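Long-range contacts in aminotransferase (Bacillus subtilis, PDB 6L1N), which probably transfers amino groups with the help of pyridoxal 5'-phosphate, and takes part in making the dipeptide antibiotic bacilysin: residues A[123-128]-A[359-364]; A[151-156]-A[178-183]; A[174-179]-A[205-210]; A[323-328]-A[365-370]. All coordinates share one frame; numbering follows the deposited sequence.

Contact 1: residues A[123-128]-A[359-364]; sequences VPNPGY and GSNGKR. With PLP (pyridoxal-5'-phosphate), chain D; GLY (glycine), chain C.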
# COMPACT_ATOMS: atom_id res chain seq x y z
N VAL A 123 -3.00 -23.39 -3.58
CA VAL A 123 -2.37 -22.83 -2.39
C VAL A 123 -1.82 -23.97 -1.52
O VAL A 123 -2.50 -24.96 -1.31
CB VAL A 123 -3.41 -21.99 -1.62
CG1 VAL A 123 -2.99 -21.67 -0.21
CG2 VAL A 123 -3.65 -20.70 -2.39
N PRO A 124 -0.59 -23.86 -1.05
CA PRO A 124 0.03 -24.93 -0.21
C PRO A 124 -0.61 -25.05 1.19
O PRO A 124 -1.06 -24.05 1.73
CB PRO A 124 1.50 -24.48 -0.13
CG PRO A 124 1.41 -23.01 -0.18
CD PRO A 124 0.29 -22.71 -1.18
N ASN A 125 -0.72 -26.28 1.72
CA ASN A 125 -1.32 -26.51 3.03
C ASN A 125 -0.40 -27.51 3.77
O ASN A 125 -0.39 -28.68 3.42
CB ASN A 125 -2.74 -27.07 2.87
CG ASN A 125 -3.38 -27.51 4.18
OD1 ASN A 125 -2.85 -27.32 5.30
ND2 ASN A 125 -4.53 -28.11 4.06
N PRO A 126 0.38 -27.06 4.76
CA PRO A 126 0.28 -25.72 5.39
C PRO A 126 0.94 -24.62 4.56
O PRO A 126 1.75 -24.89 3.72
CB PRO A 126 1.02 -25.89 6.71
CG PRO A 126 2.00 -26.99 6.46
CD PRO A 126 1.29 -27.94 5.52
N GLY A 127 0.53 -23.39 4.78
CA GLY A 127 1.15 -22.23 4.13
C GLY A 127 0.74 -20.91 4.74
O GLY A 127 -0.20 -20.81 5.55
N TYR A 128 1.44 -19.88 4.29
CA TYR A 128 1.23 -18.54 4.75
C TYR A 128 -0.27 -18.14 4.56
O TYR A 128 -0.81 -18.24 3.44
CB TYR A 128 2.15 -17.62 3.95
CG TYR A 128 2.20 -16.18 4.43
CD1 TYR A 128 2.51 -15.86 5.74
CD2 TYR A 128 2.00 -15.12 3.53
CE1 TYR A 128 2.55 -14.54 6.17
CE2 TYR A 128 2.05 -13.82 3.96
CZ TYR A 128 2.34 -13.52 5.26
OH TYR A 128 2.36 -12.20 5.66
N GLY A 359 -3.53 -23.74 7.88
CA GLY A 359 -4.32 -24.73 7.14
C GLY A 359 -4.53 -25.95 7.98
O GLY A 359 -3.87 -26.11 9.04
N SER A 360 -5.43 -26.84 7.53
CA SER A 360 -5.79 -28.03 8.27
C SER A 360 -4.65 -29.05 8.45
O SER A 360 -4.62 -29.84 9.42
CB SER A 360 -7.03 -28.66 7.62
OG SER A 360 -6.71 -29.07 6.30
N ASN A 361 -3.68 -29.04 7.54
CA ASN A 361 -2.47 -29.84 7.72
C ASN A 361 -1.52 -29.34 8.83
O ASN A 361 -0.56 -30.00 9.18
CB ASN A 361 -1.70 -29.98 6.39
CG ASN A 361 -2.26 -31.08 5.52
OD1 ASN A 361 -2.76 -32.08 6.03
ND2 ASN A 361 -2.19 -30.90 4.20
N GLY A 362 -1.78 -28.16 9.36
CA GLY A 362 -1.11 -27.65 10.52
C GLY A 362 -1.63 -28.21 11.83
O GLY A 362 -1.08 -27.96 12.86
N LYS A 363 -2.66 -29.05 11.80
CA LYS A 363 -3.13 -29.68 13.03
C LYS A 363 -2.01 -30.40 13.82
O LYS A 363 -1.08 -31.03 13.28
CB LYS A 363 -4.25 -30.71 12.72
CG LYS A 363 -3.79 -31.88 11.88
CD LYS A 363 -4.92 -32.85 11.57
CE LYS A 363 -4.47 -33.96 10.63
NZ LYS A 363 -3.90 -33.47 9.32
N ARG A 364 -2.14 -30.31 15.13
CA ARG A 364 -1.19 -30.88 16.03
C ARG A 364 0.27 -30.38 15.83
O ARG A 364 1.22 -31.04 16.22
CB ARG A 364 -1.32 -32.42 16.03
CG ARG A 364 -2.70 -32.87 16.56
CD ARG A 364 -2.62 -34.14 17.41
NE ARG A 364 -1.75 -34.02 18.55
CZ ARG A 364 -2.03 -33.37 19.68
NH1 ARG A 364 -3.20 -32.76 19.87
NH2 ARG A 364 -1.12 -33.33 20.62
N1 PLP D . 5.56 -14.28 2.81
C2 PLP D . 5.80 -15.05 3.82
C2A PLP D . 5.84 -16.54 3.67
C3 PLP D . 6.02 -14.49 5.16
O3 PLP D . 6.26 -15.24 6.19
C4 PLP D . 5.96 -13.05 5.27
C4A PLP D . 6.17 -12.40 6.56
C5 PLP D . 5.70 -12.30 4.05
C6 PLP D . 5.50 -12.98 2.87
C5A PLP D . 5.59 -10.80 4.07
O4P PLP D . 6.32 -10.01 4.93
P PLP D . 6.48 -8.48 4.66
O1P PLP D . 5.20 -8.03 4.35
O2P PLP D . 6.87 -8.01 5.89
O3P PLP D . 7.41 -8.29 3.58
N GLY C . 6.35 -13.55 8.99
CA GLY C . 5.12 -14.20 8.50
C GLY C . 4.44 -14.78 9.70
O GLY C . 3.52 -15.56 9.59
OXT GLY C . 4.83 -14.42 10.82
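Asn125 and Asn361 join the end of strand 120-125 in the large sheet to the turn that leads into strand 365-369 of the small sheet. Both parts of the Asn125 amide are used. Asn125 OD1 accepts the backbone N of Asn361 at 2.9 Å. Asn125 ND2 donates to Ser360 OG, 3.3 Å away, with the hydroxyl oxygen in the amide plane. Glu144 OE1 is a second acceptor for ND2, which helps fix the rotation of the amide. CG of Asn125 lies opposite its backbone N (chi1 173°), and this extends the group across to the 3-10 turn 360-362.

Asn361 gives Asn125 a second bond: Asn361 ND2 donates to the backbone O of Asn125 at 3.0 Å. The donor stands well above the carbonyl plane, about 50° out of it. The two side chains cross at about a right angle, and their amide planes differ by 36°. Next to them, Pro126 CD rests on Asn361 CB at 3.7 Å. The peptide bond before Pro126 is cis, so the chain turns sharply just after the strand. The receiving turn is closed by Gly362 N bonded to Gly359 O at 2.9 Å.

Three residues after Asn125, the ring of Tyr128 lies face-on against the cofactor, with PLP C2 3.7 Å above its plane. Tyr128 CE1 is 3.5 Å from CA of the bound glycine. An aromatic residue stacked on the pyridine ring, carried by a loop after a strand of the large sheet, is typical of the class I aminotransferase active site.

Contact 2: residues A[151-156]-A[178-183]; sequences NGYLPD and NPTGAV. With PLP (pyridoxal-5'-phosphate), chain D; GLY (glycine), chain C.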
# COMPACT_ATOMS: atom_id res chain seq x y z
N ASN A 151 7.70 -35.81 2.14
CA ASN A 151 8.12 -35.26 0.86
C ASN A 151 8.95 -34.03 1.04
O ASN A 151 9.15 -33.28 0.10
CB ASN A 151 6.91 -34.94 -0.00
CG ASN A 151 6.12 -36.18 -0.36
OD1 ASN A 151 6.70 -37.25 -0.57
ND2 ASN A 151 4.80 -36.05 -0.39
N GLY A 152 9.44 -33.83 2.25
CA GLY A 152 10.15 -32.61 2.61
C GLY A 152 9.28 -31.39 2.42
O GLY A 152 9.79 -30.35 2.07
N TYR A 153 7.98 -31.55 2.63
CA TYR A 153 6.97 -30.49 2.47
C TYR A 153 7.03 -29.81 1.10
O TYR A 153 6.83 -28.61 0.97
CB TYR A 153 7.11 -29.45 3.59
CG TYR A 153 6.95 -29.96 4.97
CD1 TYR A 153 5.71 -30.28 5.47
CD2 TYR A 153 8.05 -30.09 5.81
CE1 TYR A 153 5.55 -30.72 6.77
CE2 TYR A 153 7.90 -30.54 7.13
CZ TYR A 153 6.66 -30.86 7.60
OH TYR A 153 6.52 -31.31 8.90
N LEU A 154 7.37 -30.59 0.08
CA LEU A 154 7.25 -30.18 -1.30
C LEU A 154 5.96 -30.76 -1.83
O LEU A 154 5.58 -31.88 -1.42
CB LEU A 154 8.42 -30.72 -2.11
CG LEU A 154 9.83 -30.18 -1.81
CD1 LEU A 154 10.83 -30.74 -2.85
CD2 LEU A 154 9.85 -28.67 -1.81
N PRO A 155 5.27 -30.03 -2.72
CA PRO A 155 4.02 -30.51 -3.30
C PRO A 155 4.24 -31.63 -4.32
O PRO A 155 5.27 -31.68 -5.00
CB PRO A 155 3.45 -29.25 -3.97
CG PRO A 155 4.65 -28.45 -4.35
CD PRO A 155 5.68 -28.73 -3.31
N ASP A 156 3.28 -32.54 -4.39
CA ASP A 156 3.24 -33.57 -5.42
C ASP A 156 2.23 -33.11 -6.48
O ASP A 156 1.01 -33.28 -6.36
CB ASP A 156 2.88 -34.93 -4.80
CG ASP A 156 2.99 -36.07 -5.81
OD1 ASP A 156 2.80 -35.83 -7.01
OD2 ASP A 156 3.24 -37.22 -5.37
N ASN A 178 7.56 -20.94 5.21
CA ASN A 178 6.75 -20.61 6.35
C ASN A 178 5.52 -21.51 6.28
O ASN A 178 4.76 -21.40 5.31
CB ASN A 178 6.35 -19.15 6.28
CG ASN A 178 5.52 -18.70 7.46
OD1 ASN A 178 5.28 -19.44 8.40
ND2 ASN A 178 5.10 -17.44 7.44
N PRO A 179 5.23 -22.35 7.30
CA PRO A 179 5.85 -22.45 8.60
C PRO A 179 6.85 -23.60 8.85
O PRO A 179 7.21 -23.75 10.02
CB PRO A 179 4.66 -22.70 9.49
CG PRO A 179 3.85 -23.66 8.67
CD PRO A 179 4.09 -23.26 7.21
N THR A 180 7.16 -24.42 7.87
CA THR A 180 7.79 -25.71 8.14
C THR A 180 9.30 -25.66 8.21
O THR A 180 9.95 -26.55 8.80
CB THR A 180 7.44 -26.78 7.08
OG1 THR A 180 8.01 -26.43 5.80
CG2 THR A 180 5.95 -26.98 7.00
N GLY A 181 9.88 -24.61 7.65
CA GLY A 181 11.30 -24.47 7.57
C GLY A 181 11.91 -25.23 6.41
O GLY A 181 13.15 -25.26 6.27
N ALA A 182 11.08 -25.86 5.59
CA ALA A 182 11.54 -26.66 4.49
C ALA A 182 12.21 -25.82 3.39
O ALA A 182 11.82 -24.67 3.15
CB ALA A 182 10.38 -27.42 3.92
N VAL A 183 13.23 -26.38 2.73
CA VAL A 183 13.94 -25.68 1.66
C VAL A 183 13.70 -26.40 0.35
O VAL A 183 13.33 -27.57 0.33
CB VAL A 183 15.47 -25.54 1.92
CG1 VAL A 183 15.73 -24.61 3.07
CG2 VAL A 183 16.15 -26.92 2.17
N1 PLP D . 5.56 -14.28 2.81
C2 PLP D . 5.80 -15.05 3.82
C2A PLP D . 5.84 -16.54 3.67
C3 PLP D . 6.02 -14.49 5.16
O3 PLP D . 6.26 -15.24 6.19
C4 PLP D . 5.96 -13.05 5.27
C4A PLP D . 6.17 -12.40 6.56
C5 PLP D . 5.70 -12.30 4.05
C6 PLP D . 5.50 -12.98 2.87
C5A PLP D . 5.59 -10.80 4.07
O4P PLP D . 6.32 -10.01 4.93
P PLP D . 6.48 -8.48 4.66
O1P PLP D . 5.20 -8.03 4.35
O2P PLP D . 6.87 -8.01 5.89
O3P PLP D . 7.41 -8.29 3.58
N GLY C . 6.35 -13.55 8.99
CA GLY C . 5.12 -14.20 8.50
C GLY C . 4.44 -14.78 9.70
O GLY C . 3.52 -15.56 9.59
OXT GLY C . 4.83 -14.42 10.82
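Thr180 and Tyr153 meet where an ST turn, in the loop after strand 168-174 that carries the cofactor-binding Asn178, packs against the loop that follows strand 141-146. Thr180 CG2 sits over the centre of the Tyr153 ring, 3.6 Å from the centroid and only 9° off the ring normal. This is a CH-pi contact. Thr180 CB also lies over the same face, 3.6 Å from Tyr153 CD2. The threonine torsion (chi1 67°) places OG1 between the backbone N and the carbonyl carbon. From there Thr180 OG1 accepts the backbone N of Ala182 at 3.1 Å and closes the turn. It also bonds to Asn177 OD1.

The turn brings Ala182 CB to 3.9 Å from Tyr153 CB and 3.5 Å from Gly152 O. Farther along, Leu154 CD2 approaches Val183 O at a loose 4.2 Å. Gly152 and Tyr153 both have positive phi, which turns the chain so that the tyrosine faces the threonine. The ring of Tyr153 also meets that of Trp327 at a steep angle, and its backbone O holds Tyr175 OH.

The two segments are therefore held by van der Waals and CH-pi packing alone. The hydroxyl of Thr180 shapes its own loop, while its methyl group gives the ring face its CH-pi partner.

Contact 3: residues A[174-179]-A[205-210]; sequences NYPNNP and HDFAYG. With PLP (pyridoxal-5'-phosphate), chain D; GLY (glycine), chain C.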
# COMPACT_ATOMS: atom_id res chain seq x y z
N ASN A 174 6.38 -21.40 -1.62
CA ASN A 174 7.14 -20.65 -0.63
C ASN A 174 8.30 -21.47 -0.05
O ASN A 174 8.10 -22.29 0.84
CB ASN A 174 6.16 -20.15 0.43
CG ASN A 174 6.84 -19.52 1.63
OD1 ASN A 174 6.39 -19.69 2.76
ND2 ASN A 174 7.91 -18.74 1.40
N TYR A 175 9.50 -21.25 -0.55
CA TYR A 175 10.72 -21.90 -0.05
C TYR A 175 11.89 -20.91 0.03
O TYR A 175 12.15 -20.21 -0.92
CB TYR A 175 11.11 -23.13 -0.90
CG TYR A 175 9.98 -24.14 -0.90
CD1 TYR A 175 9.74 -24.97 0.21
CD2 TYR A 175 9.04 -24.15 -1.93
CE1 TYR A 175 8.62 -25.83 0.24
CE2 TYR A 175 7.93 -24.95 -1.89
CZ TYR A 175 7.71 -25.77 -0.81
OH TYR A 175 6.61 -26.56 -0.84
N PRO A 176 12.65 -20.88 1.11
CA PRO A 176 12.38 -21.55 2.39
C PRO A 176 11.00 -21.26 2.98
O PRO A 176 10.49 -20.16 2.83
CB PRO A 176 13.49 -21.03 3.29
CG PRO A 176 14.59 -20.74 2.33
CD PRO A 176 13.92 -20.14 1.14
N ASN A 177 10.42 -22.25 3.66
CA ASN A 177 9.01 -22.29 3.90
C ASN A 177 8.56 -21.81 5.26
O ASN A 177 9.07 -22.23 6.32
CB ASN A 177 8.55 -23.71 3.63
CG ASN A 177 7.06 -23.87 3.76
OD1 ASN A 177 6.55 -24.33 4.77
ND2 ASN A 177 6.37 -23.41 2.78
N ASN A 178 7.56 -20.94 5.21
CA ASN A 178 6.75 -20.61 6.35
C ASN A 178 5.52 -21.51 6.28
O ASN A 178 4.76 -21.40 5.31
CB ASN A 178 6.35 -19.15 6.28
CG ASN A 178 5.52 -18.70 7.46
OD1 ASN A 178 5.28 -19.44 8.40
ND2 ASN A 178 5.10 -17.44 7.44
N PRO A 179 5.23 -22.35 7.30
CA PRO A 179 5.85 -22.45 8.60
C PRO A 179 6.85 -23.60 8.85
O PRO A 179 7.21 -23.75 10.02
CB PRO A 179 4.66 -22.70 9.49
CG PRO A 179 3.85 -23.66 8.67
CD PRO A 179 4.09 -23.26 7.21
N HIS A 205 6.42 -17.32 -6.77
CA HIS A 205 7.28 -17.84 -5.74
C HIS A 205 7.52 -16.79 -4.63
O HIS A 205 8.08 -15.73 -4.87
CB HIS A 205 8.59 -18.37 -6.26
CG HIS A 205 9.40 -19.02 -5.20
ND1 HIS A 205 10.65 -18.59 -4.85
CD2 HIS A 205 9.09 -20.02 -4.33
CE1 HIS A 205 11.10 -19.31 -3.84
NE2 HIS A 205 10.16 -20.17 -3.49
N ASP A 206 7.11 -17.13 -3.41
CA ASP A 206 7.26 -16.25 -2.26
C ASP A 206 8.65 -16.58 -1.65
O ASP A 206 8.83 -17.60 -0.99
CB ASP A 206 6.10 -16.51 -1.32
CG ASP A 206 6.06 -15.59 -0.10
OD1 ASP A 206 7.11 -14.92 0.19
OD2 ASP A 206 5.01 -15.61 0.64
N PHE A 207 9.57 -15.65 -1.85
CA PHE A 207 10.98 -15.78 -1.45
C PHE A 207 11.37 -14.90 -0.23
O PHE A 207 12.53 -14.50 -0.07
CB PHE A 207 11.83 -15.40 -2.66
CG PHE A 207 13.17 -16.05 -2.72
CD1 PHE A 207 13.35 -17.38 -2.31
CD2 PHE A 207 14.24 -15.38 -3.22
CE1 PHE A 207 14.59 -17.99 -2.40
CE2 PHE A 207 15.48 -15.99 -3.31
CZ PHE A 207 15.64 -17.31 -2.92
N ALA A 208 10.42 -14.71 0.66
CA ALA A 208 10.62 -13.89 1.85
C ALA A 208 11.80 -14.33 2.73
O ALA A 208 12.42 -13.52 3.31
CB ALA A 208 9.34 -13.83 2.66
N TYR A 209 12.11 -15.60 2.78
CA TYR A 209 13.28 -16.13 3.53
C TYR A 209 14.40 -16.58 2.64
O TYR A 209 15.24 -17.38 3.03
CB TYR A 209 12.83 -17.27 4.42
CG TYR A 209 11.70 -16.81 5.29
CD1 TYR A 209 11.94 -16.17 6.50
CD2 TYR A 209 10.38 -16.93 4.86
CE1 TYR A 209 10.89 -15.72 7.30
CE2 TYR A 209 9.35 -16.46 5.62
CZ TYR A 209 9.61 -15.85 6.83
OH TYR A 209 8.55 -15.39 7.54
N GLY A 210 14.46 -16.04 1.44
CA GLY A 210 15.49 -16.33 0.47
C GLY A 210 16.93 -16.15 0.86
O GLY A 210 17.82 -16.66 0.20
N1 PLP D . 5.56 -14.28 2.81
C2 PLP D . 5.80 -15.05 3.82
C2A PLP D . 5.84 -16.54 3.67
C3 PLP D . 6.02 -14.49 5.16
O3 PLP D . 6.26 -15.24 6.19
C4 PLP D . 5.96 -13.05 5.27
C4A PLP D . 6.17 -12.40 6.56
C5 PLP D . 5.70 -12.30 4.05
C6 PLP D . 5.50 -12.98 2.87
C5A PLP D . 5.59 -10.80 4.07
O4P PLP D . 6.32 -10.01 4.93
P PLP D . 6.48 -8.48 4.66
O1P PLP D . 5.20 -8.03 4.35
O2P PLP D . 6.87 -8.01 5.89
O3P PLP D . 7.41 -8.29 3.58
N GLY C . 6.35 -13.55 8.99
CA GLY C . 5.12 -14.20 8.50
C GLY C . 4.44 -14.78 9.70
O GLY C . 3.52 -15.56 9.59
OXT GLY C . 4.83 -14.42 10.82
O HOH W 1 10.75 -17.78 1.43
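Asn178 and Tyr209, with ND2 and OH 4.0 Å apart, converge on O3 of the cofactor. Asn178 ND2 donates to PLP O3 at 2.8 Å. Tyr209 OH hydrogen-bonds to the same PLP O3 at 2.7 Å, which lies in the plane of the tyrosine ring at its edge. Asp206 OD2 is 2.6 Å from PLP N1. Tyr209 OH also bonds to Tyr325 OH and Lys239 NZ, and Asp206 OD2 to Tyr131 OH.

Asn174 also borders the cofactor at C2A, and its amide positions the residues around it. With chi1 at 172° this amide extends away from its own backbone N and reaches both segments. Asn174 OD1 accepts the backbone N of Asn178 at 3.0 Å. Asn174 ND2 donates to the backbone O of Asp206 at 2.8 Å, from above the carbonyl plane. One residue thus positions two that touch the cofactor. A water adds to this by bridging Pro176 O, Asp206 O and Tyr209 N.

Farther out, Tyr175 N donates to His205 NE2 at 3.2 Å, while His205 ND1 is bonded to Glu233. Pro176, preceded by a cis peptide bond, packs its CB on Tyr209 CB at 4.0 Å.

An aspartate at the pyridine nitrogen, with asparagine and tyrosine at O3, is typical of the fold-type I aminotransferase site.

Contact 4: residues A[323-328]-A[365-370]; sequences TFYVWA and HVRISM. With GLY (glycine), chain C.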
# COMPACT_ATOMS: atom_id res chain seq x y z
N THR A 323 14.84 -20.60 7.06
CA THR A 323 13.97 -19.70 7.86
C THR A 323 14.42 -19.69 9.32
O THR A 323 15.29 -20.43 9.73
CB THR A 323 12.43 -20.07 7.79
OG1 THR A 323 12.12 -21.14 8.70
CG2 THR A 323 11.96 -20.42 6.36
N PHE A 324 13.80 -18.87 10.11
CA PHE A 324 14.02 -18.91 11.54
C PHE A 324 12.90 -19.58 12.34
O PHE A 324 12.78 -19.33 13.52
CB PHE A 324 14.36 -17.52 12.09
CG PHE A 324 13.40 -16.43 11.72
CD1 PHE A 324 12.03 -16.52 12.01
CD2 PHE A 324 13.85 -15.29 11.09
CE1 PHE A 324 11.16 -15.50 11.66
CE2 PHE A 324 12.97 -14.25 10.76
CZ PHE A 324 11.62 -14.36 11.03
N TYR A 325 12.11 -20.45 11.69
CA TYR A 325 10.93 -21.13 12.30
C TYR A 325 11.20 -22.58 12.67
O TYR A 325 11.80 -23.34 11.89
CB TYR A 325 9.72 -21.13 11.36
CG TYR A 325 9.22 -19.77 10.98
CD1 TYR A 325 8.73 -18.91 11.93
CD2 TYR A 325 9.23 -19.36 9.67
CE1 TYR A 325 8.27 -17.63 11.60
CE2 TYR A 325 8.78 -18.09 9.31
CZ TYR A 325 8.28 -17.23 10.27
OH TYR A 325 7.82 -15.98 9.90
N VAL A 326 10.75 -22.95 13.84
CA VAL A 326 10.75 -24.36 14.23
C VAL A 326 9.31 -24.85 14.12
O VAL A 326 8.46 -24.29 14.77
CB VAL A 326 11.21 -24.48 15.72
CG1 VAL A 326 11.08 -25.90 16.20
CG2 VAL A 326 12.66 -24.00 15.85
N TRP A 327 9.08 -25.95 13.43
CA TRP A 327 7.74 -26.52 13.22
C TRP A 327 7.65 -27.80 14.04
O TRP A 327 8.13 -28.85 13.64
CB TRP A 327 7.60 -26.84 11.73
CG TRP A 327 6.29 -27.37 11.24
CD1 TRP A 327 6.09 -28.52 10.53
CD2 TRP A 327 4.99 -26.72 11.34
NE1 TRP A 327 4.74 -28.67 10.24
CE2 TRP A 327 4.05 -27.58 10.69
CE3 TRP A 327 4.55 -25.53 11.88
CZ2 TRP A 327 2.69 -27.26 10.58
CZ3 TRP A 327 3.20 -25.20 11.78
CH2 TRP A 327 2.28 -26.06 11.11
N ALA A 328 7.05 -27.67 15.21
CA ALA A 328 7.09 -28.68 16.25
C ALA A 328 5.72 -29.38 16.40
O ALA A 328 4.67 -28.73 16.47
CB ALA A 328 7.47 -28.00 17.53
N HIS A 365 0.43 -29.22 15.17
CA HIS A 365 1.73 -28.53 15.15
C HIS A 365 1.65 -27.14 15.72
O HIS A 365 0.59 -26.51 15.71
CB HIS A 365 2.31 -28.48 13.71
CG HIS A 365 2.91 -29.77 13.25
ND1 HIS A 365 2.17 -30.78 12.70
CD2 HIS A 365 4.19 -30.22 13.28
CE1 HIS A 365 2.97 -31.78 12.36
NE2 HIS A 365 4.19 -31.48 12.76
N VAL A 366 2.81 -26.63 16.15
CA VAL A 366 3.01 -25.20 16.41
C VAL A 366 4.26 -24.70 15.71
O VAL A 366 5.21 -25.47 15.42
CB VAL A 366 3.06 -24.85 17.93
CG1 VAL A 366 1.78 -25.24 18.63
CG2 VAL A 366 4.30 -25.47 18.60
N ARG A 367 4.23 -23.41 15.38
CA ARG A 367 5.35 -22.70 14.78
C ARG A 367 5.96 -21.83 15.90
O ARG A 367 5.25 -21.10 16.58
CB ARG A 367 4.91 -21.86 13.57
CG ARG A 367 6.05 -21.33 12.72
CD ARG A 367 5.61 -20.19 11.80
NE ARG A 367 5.34 -18.96 12.52
CZ ARG A 367 5.01 -17.79 11.96
NH1 ARG A 367 4.89 -17.69 10.66
NH2 ARG A 367 4.81 -16.74 12.71
N ILE A 368 7.26 -21.98 16.10
CA ILE A 368 8.02 -21.21 17.06
C ILE A 368 9.09 -20.43 16.29
O ILE A 368 9.93 -21.00 15.63
CB ILE A 368 8.68 -22.13 18.12
CG1 ILE A 368 7.61 -23.10 18.69
CG2 ILE A 368 9.24 -21.32 19.25
CD1 ILE A 368 8.19 -24.25 19.50
N SER A 369 9.07 -19.12 16.42
CA SER A 369 10.01 -18.22 15.74
C SER A 369 11.22 -17.89 16.61
O SER A 369 11.07 -17.52 17.75
CB SER A 369 9.30 -16.91 15.48
OG SER A 369 8.06 -17.16 14.84
N MET A 370 12.41 -18.02 16.03
CA MET A 370 13.66 -17.86 16.79
C MET A 370 14.05 -16.36 16.76
O MET A 370 15.10 -16.02 16.27
CB MET A 370 14.78 -18.73 16.17
CG MET A 370 14.57 -20.23 16.25
SD MET A 370 14.46 -20.87 17.94
CE MET A 370 12.70 -20.91 18.19
N GLY C . 6.35 -13.55 8.99
CA GLY C . 5.12 -14.20 8.50
C GLY C . 4.44 -14.78 9.70
O GLY C . 3.52 -15.56 9.59
OXT GLY C . 4.83 -14.42 10.82
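Arg367 starts out extended (chi1 -167°) and bends at chi3 (72°), which lays the guanidinium along the ring of Tyr325. The two planes are only 14° apart. Arg367 CZ is 3.3 Å from Tyr325 CE1, and CD makes a CH-pi contact over the same ring. Ser369 OG comes to the ring edge, 3.3 Å from Tyr325 CE1, and is hydrogen-bonded to the backbone O of Gly38.

Arg367 and Tyr325 hold the bound glycine. Arg367 NH1 donates to GLY O at 2.7 Å, and Arg367 NH2 to GLY OXT at 3.0 Å. This is the two-point grip on an alpha-carboxylate known from class I aminotransferases. At the amino end, GLY N donates to Tyr325 OH at 3.0 Å; that hydroxyl also bonds to Tyr209 OH. Asn178 OD1 is a further acceptor for NH1 of Arg367 and helps to hold the guanidinium in place.

At the far end of the same face, His365 forms an offset stack with the five-membered ring of Trp327. The centroids are 4.2 Å apart and the planes almost parallel. His365 CB sits over the six-membered ring.

Backbone bonds join the antiparallel strands, as at Val326 N to Ile368 O, 2.8 Å. Val326, Ala328, Val366 and Ile368 make the other face, which is apolar. At its end near Met370, Val326 CG2 meets Met370 CE at 3.9 Å.

Ile368 and Met370 pack on helix 289-313, and Val366 on helix 337-347. Strand 350-354 flanks strand 365-369 on the side away from strand 325-329.

In the fold
Contacts 1, 2 and 3 involve strand ends and loops of the seven-stranded sheet, with contact 1 reaching the loop before strand 365-369. Contact 4 is within the four-stranded sheet. Contacts 2 and 3 are the nearest pair, with centres about 10 Å apart, and share Asn178 and Pro179. Contact 4 is centred about 13 Å from each of the others. Along the chain, contacts 2 and 3 both fall between the two halves of contact 1. Contact 4 comes after them and alternates with contact 1. Loops of the large sheet meet strands of the small one beside the ligands, where Tyr209 OH bonds to Tyr325 OH, and Asn178 OD1 to Arg367 NH1. Cofactor-binding and carboxylate-binding residues thus share one pocket.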